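Local coordinates for protein glycerol dehydratase (PDB 1R9D) that is a B12-independent glycerol dehydratase of the glycyl-radical enzyme family, thought to act as a lyase that removes water from glycerol, at residues A[21-26]-A[78-83]; A[29-34]-A[84-89]; A[105-110]-A[335-340]. One frame throughout, in Å; residues are numbered along the deposited sequence.

Contact 1: residues A[21-26]-A[78-83]; sequences LNAKPC and KEPRSS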
ATOM      1  N   LEU A  21       6.898  39.559  17.959  1.00 31.13           N
ATOM      2  CA  LEU A  21       7.335  39.507  19.351  1.00 31.53           C
ATOM      3  C   LEU A  21       6.248  39.703  20.403  1.00 32.36           C
ATOM      4  O   LEU A  21       6.324  39.129  21.487  1.00 31.41           O
ATOM      5  CB  LEU A  21       8.459  40.520  19.579  1.00 31.54           C
ATOM      6  CG  LEU A  21       9.741  40.211  18.797  1.00 32.41           C
ATOM      7  CD1 LEU A  21      10.772  41.289  19.048  1.00 32.12           C
ATOM      8  CD2 LEU A  21      10.270  38.842  19.209  1.00 31.90           C
ATOM      9  N   ASN A  22       5.237  40.509  20.099  1.00 33.34           N
ATOM     10  CA  ASN A  22       4.166  40.735  21.065  1.00 34.23           C
ATOM     11  C   ASN A  22       3.108  39.639  21.023  1.00 34.60           C
ATOM     12  O   ASN A  22       2.205  39.595  21.860  1.00 33.98           O
ATOM     13  CB  ASN A  22       3.517  42.101  20.832  1.00 35.39           C
ATOM     14  CG  ASN A  22       4.447  43.244  21.172  1.00 35.73           C
ATOM     15  OD1 ASN A  22       5.189  43.174  22.153  1.00 37.77           O
ATOM     16  ND2 ASN A  22       4.409  44.307  20.375  1.00 35.51           N
ATOM     17  N   ALA A  23       3.225  38.747  20.047  1.00 34.60           N
ATOM     18  CA  ALA A  23       2.272  37.658  19.916  1.00 34.34           C
ATOM     19  C   ALA A  23       2.396  36.706  21.096  1.00 34.48           C
ATOM     20  O   ALA A  23       3.424  36.668  21.778  1.00 34.08           O
ATOM     21  CB  ALA A  23       2.515  36.901  18.609  1.00 35.19           C
ATOM     22  N   LYS A  24       1.333  35.952  21.339  1.00 33.75           N
ATOM     23  CA  LYS A  24       1.304  34.964  22.406  1.00 34.26           C
ATOM     24  C   LYS A  24       1.088  33.629  21.699  1.00 33.70           C
ATOM     25  O   LYS A  24      -0.049  33.210  21.473  1.00 32.40           O
ATOM     26  CB  LYS A  24       0.153  35.262  23.368  1.00 36.93           C
ATOM     27  CG  LYS A  24       0.269  36.636  24.022  1.00 40.12           C
ATOM     28  CD  LYS A  24      -1.000  37.020  24.766  1.00 42.99           C
ATOM     29  CE  LYS A  24      -0.892  38.431  25.335  1.00 44.97           C
ATOM     30  NZ  LYS A  24      -2.174  38.897  25.947  1.00 47.06           N
ATOM     31  N   PRO A  25       2.188  32.954  21.321  1.00 33.40           N
ATOM     32  CA  PRO A  25       2.123  31.665  20.625  1.00 32.55           C
ATOM     33  C   PRO A  25       1.051  30.740  21.184  1.00 31.40           C
ATOM     34  O   PRO A  25       0.988  30.507  22.387  1.00 30.99           O
ATOM     35  CB  PRO A  25       3.532  31.106  20.812  1.00 32.48           C
ATOM     36  CG  PRO A  25       4.371  32.342  20.776  1.00 32.45           C
ATOM     37  CD  PRO A  25       3.582  33.276  21.680  1.00 33.10           C
ATOM     38  N   CYS A  26       0.205  30.214  20.303  1.00 31.16           N
ATOM     39  CA  CYS A  26      -0.848  29.310  20.732  1.00 31.10           C
ATOM     40  C   CYS A  26      -1.056  28.178  19.738  1.00 30.40           C
ATOM     41  O   CYS A  26      -0.439  28.143  18.672  1.00 29.22           O
ATOM     42  CB  CYS A  26      -2.165  30.068  20.904  1.00 32.86           C
ATOM     43  SG  CYS A  26      -2.889  30.624  19.346  1.00 36.65           S
ATOM     44  N   LYS A  78      -4.409  32.590  12.924  1.00 29.84           N
ATOM     45  CA  LYS A  78      -5.012  33.879  13.239  1.00 30.57           C
ATOM     46  C   LYS A  78      -4.076  34.693  14.134  1.00 30.40           C
ATOM     47  O   LYS A  78      -3.843  35.879  13.886  1.00 31.26           O
ATOM     48  CB  LYS A  78      -6.366  33.660  13.920  1.00 31.01           C
ATOM     49  CG  LYS A  78      -7.370  32.934  13.029  1.00 32.87           C
ATOM     50  CD  LYS A  78      -8.655  32.578  13.766  1.00 35.21           C
ATOM     51  CE  LYS A  78      -8.402  31.562  14.876  1.00 36.50           C
ATOM     52  NZ  LYS A  78      -9.665  31.132  15.551  1.00 37.65           N
ATOM     53  N   GLU A  79      -3.548  34.052  15.173  1.00 30.49           N
ATOM     54  CA  GLU A  79      -2.605  34.697  16.092  1.00 31.03           C
ATOM     55  C   GLU A  79      -1.220  34.536  15.460  1.00 30.86           C
ATOM     56  O   GLU A  79      -0.897  33.471  14.937  1.00 30.44           O
ATOM     57  CB  GLU A  79      -2.638  33.995  17.455  1.00 32.11           C
ATOM     58  CG  GLU A  79      -1.630  34.502  18.502  1.00 33.62           C
ATOM     59  CD  GLU A  79      -1.976  35.874  19.069  1.00 36.22           C
ATOM     60  OE1 GLU A  79      -3.153  36.281  18.979  1.00 36.49           O
ATOM     61  OE2 GLU A  79      -1.071  36.540  19.625  1.00 37.02           O
ATOM     62  N   PRO A  80      -0.384  35.587  15.490  1.00 30.88           N
ATOM     63  CA  PRO A  80       0.941  35.425  14.882  1.00 30.31           C
ATOM     64  C   PRO A  80       1.805  34.421  15.639  1.00 29.96           C
ATOM     65  O   PRO A  80       1.530  34.093  16.792  1.00 29.29           O
ATOM     66  CB  PRO A  80       1.534  36.833  14.943  1.00 30.71           C
ATOM     67  CG  PRO A  80       0.315  37.731  15.001  1.00 31.49           C
ATOM     68  CD  PRO A  80      -0.593  36.975  15.931  1.00 30.41           C
ATOM     69  N   ARG A  81       2.837  33.914  14.972  1.00 29.90           N
ATOM     70  CA  ARG A  81       3.764  32.984  15.605  1.00 29.98           C
ATOM     71  C   ARG A  81       3.084  31.821  16.323  1.00 29.01           C
ATOM     72  O   ARG A  81       3.523  31.411  17.403  1.00 29.20           O
ATOM     73  CB  ARG A  81       4.626  33.764  16.602  1.00 30.34           C
ATOM     74  CG  ARG A  81       6.011  33.197  16.834  1.00 30.73           C
ATOM     75  CD  ARG A  81       6.738  34.014  17.886  1.00 30.85           C
ATOM     76  NE  ARG A  81       8.122  33.581  18.055  1.00 30.84           N
ATOM     77  CZ  ARG A  81       8.914  34.001  19.035  1.00 32.35           C
ATOM     78  NH1 ARG A  81       8.455  34.866  19.933  1.00 31.74           N
ATOM     79  NH2 ARG A  81      10.163  33.557  19.120  1.00 32.37           N
ATOM     80  N   SER A  82       2.021  31.281  15.729  1.00 27.56           N
ATOM     81  CA  SER A  82       1.299  30.173  16.343  1.00 27.35           C
ATOM     82  C   SER A  82       1.364  28.893  15.513  1.00 27.20           C
ATOM     83  O   SER A  82       2.007  28.864  14.469  1.00 27.94           O
ATOM     84  CB  SER A  82      -0.150  30.580  16.604  1.00 28.07           C
ATOM     85  OG  SER A  82      -0.176  31.675  17.507  1.00 29.55           O
ATOM     86  N   SER A  83       0.698  27.840  15.979  1.00 27.67           N
ATOM     87  CA  SER A  83       0.740  26.550  15.291  1.00 28.49           C
ATOM     88  C   SER A  83      -0.591  25.819  15.111  1.00 29.01           C
ATOM     89  O   SER A  83      -1.434  25.801  16.010  1.00 28.53           O
ATOM     90  CB  SER A  83       1.714  25.624  16.036  1.00 28.90           C
ATOM     91  OG  SER A  83       1.680  24.292  15.539  1.00 29.04           O
TER
HETATM   92  O   HOH W   1       5.858  35.893  20.620  1.00 34.30           O
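P25 and R81 lie side by side and point the same way. The ring CG of P25 is 4.1 Å from R81 CD, and P25 CB comes within 3.4 Å of the carbonyl O of R81. The R81 chain is extended from CG to NE, which carries CD past the proline ring. A water lies in the guanidinium plane, accepts from R81 NH1 at 2.9 Å and is also close to A23 O. The same NH1 also bonds to Q767, in the glycine-radical family region, while the backbone N and O of R81 are held by D320 and N322.

E79 meets the backbone of K24. Its CG is anti to the backbone N (chi1 176°), and the chain then bends at chi2. E79 OE2 accepts a nearly straight bond (173°) from K24 N at 3.0 Å, on the anti side and tilted from the carboxylate plane. Next to it, A23 CB packs on P80 CB at 3.8 Å.

The contact joins the exit of helix 11-22 to the long loop between helices 47-61 and 92-97 of the pyruvate formate lyase-like region. The two segments run in the same direction without forming a regular sheet. A backbone bond, S83 N to C26 O at 2.9 Å, links their far ends.

One residue earlier, S82 OG accepts a hydrogen bond from C26 N at 3.2 Å. S82 OG also donates to P80 O at 3.0 Å, standing 56° out of that carbonyl plane. C26 SG, placed between its own N and carbonyl carbon, packs against E79 CB.

Contact 2: residues A[29-34]-A[84-89]; sequences SERAIL and QVFPEF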
ATOM      1  N   SER A  29      -7.063  25.067  16.330  1.00 30.35           N
ATOM      2  CA  SER A  29      -7.659  23.802  15.913  1.00 31.12           C
ATOM      3  C   SER A  29      -8.320  23.732  14.537  1.00 30.78           C
ATOM      4  O   SER A  29      -8.717  22.650  14.106  1.00 32.10           O
ATOM      5  CB  SER A  29      -8.668  23.346  16.974  1.00 31.70           C
ATOM      6  OG  SER A  29      -9.663  24.335  17.184  1.00 32.92           O
ATOM      7  N   GLU A  30      -8.436  24.860  13.846  1.00 30.30           N
ATOM      8  CA  GLU A  30      -9.070  24.873  12.529  1.00 30.34           C
ATOM      9  C   GLU A  30      -8.575  23.772  11.583  1.00 29.82           C
ATOM     10  O   GLU A  30      -9.372  22.975  11.075  1.00 28.21           O
ATOM     11  CB  GLU A  30      -8.878  26.231  11.853  1.00 32.28           C
ATOM     12  CG  GLU A  30      -9.857  27.330  12.282  1.00 36.36           C
ATOM     13  CD  GLU A  30      -9.636  27.823  13.701  1.00 38.21           C
ATOM     14  OE1 GLU A  30      -8.472  27.830  14.158  1.00 37.80           O
ATOM     15  OE2 GLU A  30     -10.629  28.226  14.352  1.00 39.42           O
ATOM     16  N   ARG A  31      -7.271  23.716  11.339  1.00 28.17           N
ATOM     17  CA  ARG A  31      -6.755  22.697  10.430  1.00 27.06           C
ATOM     18  C   ARG A  31      -7.107  21.277  10.865  1.00 26.27           C
ATOM     19  O   ARG A  31      -7.531  20.461  10.047  1.00 26.84           O
ATOM     20  CB  ARG A  31      -5.232  22.806  10.271  1.00 26.76           C
ATOM     21  CG  ARG A  31      -4.687  21.822   9.225  1.00 25.75           C
ATOM     22  CD  ARG A  31      -3.163  21.766   9.199  1.00 25.28           C
ATOM     23  NE  ARG A  31      -2.672  20.834   8.178  1.00 25.16           N
ATOM     24  CZ  ARG A  31      -2.679  19.508   8.290  1.00 24.45           C
ATOM     25  NH1 ARG A  31      -3.149  18.925   9.385  1.00 24.24           N
ATOM     26  NH2 ARG A  31      -2.210  18.760   7.298  1.00 24.07           N
ATOM     27  N   ALA A  32      -6.939  20.984  12.151  1.00 26.16           N
ATOM     28  CA  ALA A  32      -7.226  19.653  12.671  1.00 27.30           C
ATOM     29  C   ALA A  32      -8.667  19.239  12.404  1.00 28.55           C
ATOM     30  O   ALA A  32      -8.942  18.097  12.029  1.00 28.20           O
ATOM     31  CB  ALA A  32      -6.943  19.602  14.166  1.00 27.87           C
ATOM     32  N   ILE A  33      -9.589  20.171  12.611  1.00 28.95           N
ATOM     33  CA  ILE A  33     -11.001  19.891  12.388  1.00 29.91           C
ATOM     34  C   ILE A  33     -11.282  19.624  10.908  1.00 29.44           C
ATOM     35  O   ILE A  33     -12.004  18.688  10.565  1.00 30.31           O
ATOM     36  CB  ILE A  33     -11.884  21.071  12.887  1.00 31.00           C
ATOM     37  CG1 ILE A  33     -12.088  20.977  14.403  1.00 32.61           C
ATOM     38  CG2 ILE A  33     -13.252  21.036  12.216  1.00 30.07           C
ATOM     39  CD1 ILE A  33     -10.818  20.926  15.216  1.00 36.76           C
ATOM     40  N   LEU A  34     -10.692  20.437  10.038  1.00 29.50           N
ATOM     41  CA  LEU A  34     -10.894  20.304   8.602  1.00 29.44           C
ATOM     42  C   LEU A  34     -10.342  19.023   7.976  1.00 30.22           C
ATOM     43  O   LEU A  34     -11.012  18.398   7.153  1.00 28.79           O
ATOM     44  CB  LEU A  34     -10.316  21.523   7.883  1.00 30.75           C
ATOM     45  CG  LEU A  34     -11.050  22.843   8.136  1.00 29.86           C
ATOM     46  CD1 LEU A  34     -10.318  23.977   7.452  1.00 30.11           C
ATOM     47  CD2 LEU A  34     -12.483  22.746   7.610  1.00 31.28           C
ATOM     48  N   GLN A  84      -0.768  25.215  13.939  1.00 28.94           N
ATOM     49  CA  GLN A  84      -1.957  24.422  13.658  1.00 28.37           C
ATOM     50  C   GLN A  84      -1.590  23.022  14.149  1.00 28.80           C
ATOM     51  O   GLN A  84      -0.448  22.782  14.560  1.00 29.08           O
ATOM     52  CB  GLN A  84      -2.260  24.365  12.152  1.00 28.13           C
ATOM     53  CG  GLN A  84      -2.758  25.659  11.504  1.00 27.86           C
ATOM     54  CD  GLN A  84      -4.170  26.046  11.934  1.00 28.43           C
ATOM     55  OE1 GLN A  84      -4.930  25.218  12.429  1.00 27.76           O
ATOM     56  NE2 GLN A  84      -4.525  27.309  11.728  1.00 27.49           N
ATOM     57  N   VAL A  85      -2.547  22.102  14.091  1.00 27.69           N
ATOM     58  CA  VAL A  85      -2.339  20.730  14.539  1.00 26.99           C
ATOM     59  C   VAL A  85      -2.365  19.769  13.352  1.00 26.80           C
ATOM     60  O   VAL A  85      -3.190  19.915  12.445  1.00 26.56           O
ATOM     61  CB  VAL A  85      -3.427  20.329  15.559  1.00 26.88           C
ATOM     62  CG1 VAL A  85      -3.273  18.870  15.962  1.00 27.70           C
ATOM     63  CG2 VAL A  85      -3.326  21.224  16.783  1.00 28.38           C
ATOM     64  N   PHE A  86      -1.452  18.799  13.362  1.00 25.91           N
ATOM     65  CA  PHE A  86      -1.335  17.811  12.289  1.00 25.41           C
ATOM     66  C   PHE A  86      -1.536  16.408  12.866  1.00 25.59           C
ATOM     67  O   PHE A  86      -0.586  15.637  13.026  1.00 25.47           O
ATOM     68  CB  PHE A  86       0.046  17.942  11.622  1.00 24.50           C
ATOM     69  CG  PHE A  86       0.252  19.258  10.920  1.00 24.10           C
ATOM     70  CD1 PHE A  86       0.327  20.449  11.644  1.00 23.99           C
ATOM     71  CD2 PHE A  86       0.306  19.319   9.533  1.00 23.32           C
ATOM     72  CE1 PHE A  86       0.447  21.673  10.996  1.00 23.00           C
ATOM     73  CE2 PHE A  86       0.425  20.538   8.872  1.00 23.78           C
ATOM     74  CZ  PHE A  86       0.494  21.722   9.606  1.00 24.41           C
ATOM     75  N   PRO A  87      -2.797  16.053  13.164  1.00 24.84           N
ATOM     76  CA  PRO A  87      -3.184  14.764  13.736  1.00 24.92           C
ATOM     77  C   PRO A  87      -2.888  13.529  12.899  1.00 24.27           C
ATOM     78  O   PRO A  87      -2.902  12.421  13.425  1.00 25.06           O
ATOM     79  CB  PRO A  87      -4.679  14.941  13.989  1.00 24.87           C
ATOM     80  CG  PRO A  87      -5.092  15.795  12.839  1.00 24.53           C
ATOM     81  CD  PRO A  87      -3.993  16.841  12.807  1.00 25.93           C
ATOM     82  N   GLU A  88      -2.621  13.718  11.610  1.00 24.64           N
ATOM     83  CA  GLU A  88      -2.335  12.596  10.720  1.00 24.29           C
ATOM     84  C   GLU A  88      -1.015  11.903  11.037  1.00 24.91           C
ATOM     85  O   GLU A  88      -0.811  10.750  10.655  1.00 24.77           O
ATOM     86  CB  GLU A  88      -2.321  13.051   9.254  1.00 25.03           C
ATOM     87  CG  GLU A  88      -1.249  14.081   8.907  1.00 25.61           C
ATOM     88  CD  GLU A  88      -1.779  15.504   8.838  1.00 24.57           C
ATOM     89  OE1 GLU A  88      -1.648  16.132   7.766  1.00 23.86           O
ATOM     90  OE2 GLU A  88      -2.318  16.001   9.851  1.00 26.39           O
ATOM     91  N   PHE A  89      -0.117  12.602  11.730  1.00 24.48           N
ATOM     92  CA  PHE A  89       1.179  12.025  12.082  1.00 24.34           C
ATOM     93  C   PHE A  89       1.154  11.435  13.491  1.00 24.65           C
ATOM     94  O   PHE A  89       1.589  10.305  13.700  1.00 24.18           O
ATOM     95  CB  PHE A  89       2.267  13.089  11.942  1.00 24.56           C
ATOM     96  CG  PHE A  89       2.330  13.701  10.569  1.00 24.57           C
ATOM     97  CD1 PHE A  89       2.131  15.066  10.388  1.00 23.40           C
ATOM     98  CD2 PHE A  89       2.561  12.903   9.449  1.00 24.66           C
ATOM     99  CE1 PHE A  89       2.157  15.632   9.110  1.00 23.55           C
ATOM    100  CE2 PHE A  89       2.590  13.456   8.169  1.00 24.29           C
ATOM    101  CZ  PHE A  89       2.388  14.822   7.994  1.00 24.05           C
TER
HETATM  102  O   HOH W   2      -6.738  29.066  12.499  1.00 34.07           O
HETATM  103  O   HOH W   3      -5.165  22.954  13.687  1.00 26.66           O
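The guanidinium of R31 lies flat on the ring of F86, centres 3.8 Å apart and planes at 23°. F86 CD2 sits under the middle of the guanidinium face, and R31 CD rests over the same ring nearer its rim as a CH-pi contact. E88 comes to the guanidinium edge, its carboxylate nearly coplanar with it. R31 NH2 meets E88 OE1 at 2.7 Å and R31 NH1 meets E88 OE2 at 3.1 Å. This is an end-on, two-pronged salt bridge, and each oxygen uses its syn lone pair. R31 NH1 also donates to V85 O at 3.2 Å. R31 reaches this place because CG is anti to the backbone N (chi1 -175°) and the chain is extended to NE.

Q84 OE1 accepts R31 N-H at 3.0 Å, fastening the start of helix 30-40 to the loop between helices 47-61 and 92-97. One water donates to Q84 OE1 and accepts from A32 N and V85 N. A32 CB packs on V85 CB at 3.9 Å.

Outside the pair, R31 NE bonds to I276 O, and R51 forms a second salt bridge to E88 OE1. The stack and the paired bonds fix the rotation of the guanidinium. Two arginines on one buried carboxylate would be expected to keep E88 ionised.

Contact 3: residues A[105-110]-A[335-340]; sequences TGDAFQ and GYPMYQ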
ATOM      1  N   THR A 105       8.110  26.531  30.855  1.00 39.75           N
ATOM      2  CA  THR A 105       8.976  27.682  31.090  1.00 40.78           C
ATOM      3  C   THR A 105       9.220  28.268  29.708  1.00 40.03           C
ATOM      4  O   THR A 105       8.718  29.341  29.370  1.00 41.25           O
ATOM      5  CB  THR A 105      10.342  27.280  31.669  1.00 41.55           C
ATOM      6  OG1 THR A 105      10.267  25.964  32.228  1.00 43.50           O
ATOM      7  CG2 THR A 105      10.754  28.257  32.753  1.00 44.33           C
ATOM      8  N   GLY A 106       9.992  27.539  28.909  1.00 37.85           N
ATOM      9  CA  GLY A 106      10.284  27.972  27.556  1.00 35.43           C
ATOM     10  C   GLY A 106       9.359  27.248  26.595  1.00 33.69           C
ATOM     11  O   GLY A 106       8.745  26.252  26.963  1.00 33.47           O
ATOM     12  N   ASP A 107       9.266  27.743  25.366  1.00 32.99           N
ATOM     13  CA  ASP A 107       8.407  27.139  24.349  1.00 31.64           C
ATOM     14  C   ASP A 107       6.988  26.907  24.849  1.00 31.30           C
ATOM     15  O   ASP A 107       6.389  25.868  24.581  1.00 30.98           O
ATOM     16  CB  ASP A 107       8.997  25.811  23.860  1.00 30.54           C
ATOM     17  CG  ASP A 107      10.276  26.001  23.063  1.00 32.19           C
ATOM     18  OD1 ASP A 107      11.352  26.142  23.679  1.00 31.65           O
ATOM     19  OD2 ASP A 107      10.201  26.023  21.816  1.00 32.32           O
ATOM     20  N   ALA A 108       6.453  27.878  25.579  1.00 30.98           N
ATOM     21  CA  ALA A 108       5.100  27.752  26.095  1.00 30.94           C
ATOM     22  C   ALA A 108       4.094  28.069  24.994  1.00 30.11           C
ATOM     23  O   ALA A 108       4.348  28.906  24.125  1.00 29.62           O
ATOM     24  CB  ALA A 108       4.900  28.698  27.281  1.00 30.75           C
ATOM     25  N   PHE A 109       2.960  27.379  25.024  1.00 29.49           N
ATOM     26  CA  PHE A 109       1.895  27.611  24.057  1.00 29.45           C
ATOM     27  C   PHE A 109       0.576  27.779  24.798  1.00 29.65           C
ATOM     28  O   PHE A 109       0.334  27.122  25.811  1.00 29.06           O
ATOM     29  CB  PHE A 109       1.748  26.441  23.075  1.00 29.23           C
ATOM     30  CG  PHE A 109       2.749  26.448  21.955  1.00 28.85           C
ATOM     31  CD1 PHE A 109       4.007  25.878  22.119  1.00 28.97           C
ATOM     32  CD2 PHE A 109       2.425  27.013  20.728  1.00 28.41           C
ATOM     33  CE1 PHE A 109       4.923  25.868  21.073  1.00 27.34           C
ATOM     34  CE2 PHE A 109       3.333  27.010  19.676  1.00 28.97           C
ATOM     35  CZ  PHE A 109       4.585  26.435  19.848  1.00 26.58           C
ATOM     36  N   GLN A 110      -0.268  28.665  24.286  1.00 30.28           N
ATOM     37  CA  GLN A 110      -1.580  28.897  24.874  1.00 32.49           C
ATOM     38  C   GLN A 110      -2.572  28.084  24.044  1.00 32.91           C
ATOM     39  O   GLN A 110      -2.297  27.756  22.893  1.00 32.40           O
ATOM     40  CB  GLN A 110      -1.954  30.382  24.789  1.00 33.43           C
ATOM     41  CG  GLN A 110      -0.910  31.337  25.351  1.00 36.45           C
ATOM     42  CD  GLN A 110      -0.519  30.998  26.773  1.00 38.15           C
ATOM     43  OE1 GLN A 110      -1.373  30.903  27.654  1.00 40.07           O
ATOM     44  NE2 GLN A 110       0.778  30.810  27.005  1.00 38.80           N
ATOM     45  N   GLY A 335      13.198  26.742  21.575  1.00 26.49           N
ATOM     46  CA  GLY A 335      13.141  28.098  21.050  1.00 26.35           C
ATOM     47  C   GLY A 335      12.234  28.380  19.861  1.00 26.22           C
ATOM     48  O   GLY A 335      12.550  29.247  19.043  1.00 26.41           O
ATOM     49  N   TYR A 336      11.115  27.662  19.759  1.00 26.73           N
ATOM     50  CA  TYR A 336      10.163  27.851  18.656  1.00 26.51           C
ATOM     51  C   TYR A 336      10.838  27.824  17.282  1.00 25.76           C
ATOM     52  O   TYR A 336      10.502  28.630  16.416  1.00 26.76           O
ATOM     53  CB  TYR A 336       9.463  29.206  18.785  1.00 26.80           C
ATOM     54  CG  TYR A 336       8.692  29.447  20.063  1.00 27.71           C
ATOM     55  CD1 TYR A 336       8.896  30.615  20.798  1.00 27.88           C
ATOM     56  CD2 TYR A 336       7.709  28.557  20.497  1.00 27.82           C
ATOM     57  CE1 TYR A 336       8.136  30.898  21.934  1.00 29.12           C
ATOM     58  CE2 TYR A 336       6.941  28.834  21.638  1.00 29.07           C
ATOM     59  CZ  TYR A 336       7.163  30.007  22.345  1.00 29.24           C
ATOM     60  OH  TYR A 336       6.403  30.306  23.462  1.00 30.91           O
ATOM     61  N   PRO A 337      11.781  26.891  17.052  1.00 25.29           N
ATOM     62  CA  PRO A 337      12.481  26.817  15.763  1.00 24.20           C
ATOM     63  C   PRO A 337      11.779  26.123  14.591  1.00 23.37           C
ATOM     64  O   PRO A 337      11.118  25.104  14.770  1.00 24.17           O
ATOM     65  CB  PRO A 337      13.771  26.097  16.134  1.00 23.38           C
ATOM     66  CG  PRO A 337      13.268  25.075  17.106  1.00 24.00           C
ATOM     67  CD  PRO A 337      12.321  25.889  17.991  1.00 25.32           C
ATOM     68  N   MET A 338      11.948  26.688  13.395  1.00 22.70           N
ATOM     69  CA  MET A 338      11.394  26.115  12.167  1.00 24.29           C
ATOM     70  C   MET A 338      12.537  25.711  11.238  1.00 23.02           C
ATOM     71  O   MET A 338      12.330  24.981  10.267  1.00 24.22           O
ATOM     72  CB  MET A 338      10.473  27.106  11.447  1.00 24.24           C
ATOM     73  CG  MET A 338       9.133  27.325  12.148  1.00 25.02           C
ATOM     74  SD  MET A 338       8.305  25.801  12.625  1.00 27.11           S
ATOM     75  CE  MET A 338       7.991  25.031  11.019  1.00 27.28           C
ATOM     76  N   TYR A 339      13.735  26.208  11.537  1.00 23.48           N
ATOM     77  CA  TYR A 339      14.941  25.896  10.757  1.00 23.47           C
ATOM     78  C   TYR A 339      14.845  26.125   9.245  1.00 23.47           C
ATOM     79  O   TYR A 339      15.250  25.268   8.459  1.00 23.42           O
ATOM     80  CB  TYR A 339      15.352  24.439  10.998  1.00 22.91           C
ATOM     81  CG  TYR A 339      15.429  24.031  12.452  1.00 24.05           C
ATOM     82  CD1 TYR A 339      14.333  23.457  13.095  1.00 23.29           C
ATOM     83  CD2 TYR A 339      16.600  24.224  13.190  1.00 23.79           C
ATOM     84  CE1 TYR A 339      14.398  23.081  14.432  1.00 25.02           C
ATOM     85  CE2 TYR A 339      16.674  23.854  14.531  1.00 23.82           C
ATOM     86  CZ  TYR A 339      15.575  23.285  15.146  1.00 24.79           C
ATOM     87  OH  TYR A 339      15.646  22.922  16.472  1.00 24.81           O
ATOM     88  N   GLN A 340      14.333  27.278   8.834  1.00 23.32           N
ATOM     89  CA  GLN A 340      14.205  27.585   7.411  1.00 23.68           C
ATOM     90  C   GLN A 340      15.505  28.226   6.926  1.00 24.25           C
ATOM     91  O   GLN A 340      15.682  29.447   7.001  1.00 24.32           O
ATOM     92  CB  GLN A 340      13.018  28.530   7.203  1.00 24.01           C
ATOM     93  CG  GLN A 340      11.725  27.965   7.777  1.00 21.66           C
ATOM     94  CD  GLN A 340      10.664  29.024   7.998  1.00 24.17           C
ATOM     95  OE1 GLN A 340       9.629  29.037   7.328  1.00 23.79           O
ATOM     96  NE2 GLN A 340      10.919  29.923   8.943  1.00 22.26           N
TER
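The carboxylate of D107 receives the backbone N-H groups of G335 and Y336, joining the loop between helices 92-97 and 113-125 to that between helix 329-332 and strand 341-344. G335 N reaches D107 OD1 at 2.9 Å, nearly straight (172°) and on the syn lone pair. Y336 N reaches D107 OD2 at 2.8 Å, also on the syn side but tilted out of the carboxylate plane. A second, weak bond runs from G335 N to OD2. D107 CG is anti to its carbonyl carbon (chi1 -69°), which carries the carboxylate to the loop. At the phi and psi of G335 a CB would jam against the carbonyl O of the preceding residue, which calls for glycine.

Y336 OH donates back to A108 O at 2.6 Å, in the carbonyl plane and on a lone pair. The Y336 ring turns its edge to the face of F109 in an offset T-shaped pair, centroids 5.4 Å apart and planes at 90°.

The carbonyl O of D107 is taken by R104, and the D107 backbone bonds to that of S770. With D107 buried and its oxygens facing two amide N-H groups, the ionised carboxylate would probably be favoured, and the paired bonds are consistent with a fixed backbone at G335 and Y336.

In the fold
Contacts 1 and 3 adjoin, with centres about 10 Å apart. P25 O and Q110 N are probably hydrogen-bonded at 2.9 Å, and R81 NH2 packs on Y336 CD1 at 3.6 Å. Contacts 1 and 2 have centres about 17 Å apart and share one continuous loop, 78-89. They also meet in a salt bridge, K78 NZ to E30 OE2 at 3.3 Å. Contacts 2 and 3 do not touch; their nearest atoms are about 7 Å apart. Contact 3 lies near the bound glycerol, the side chain of P337 being about 7 Å from it. Y339 packs edge-to-face on Y764, which follows G763 in sequence; G763 is the predicted radical site, unmodified here.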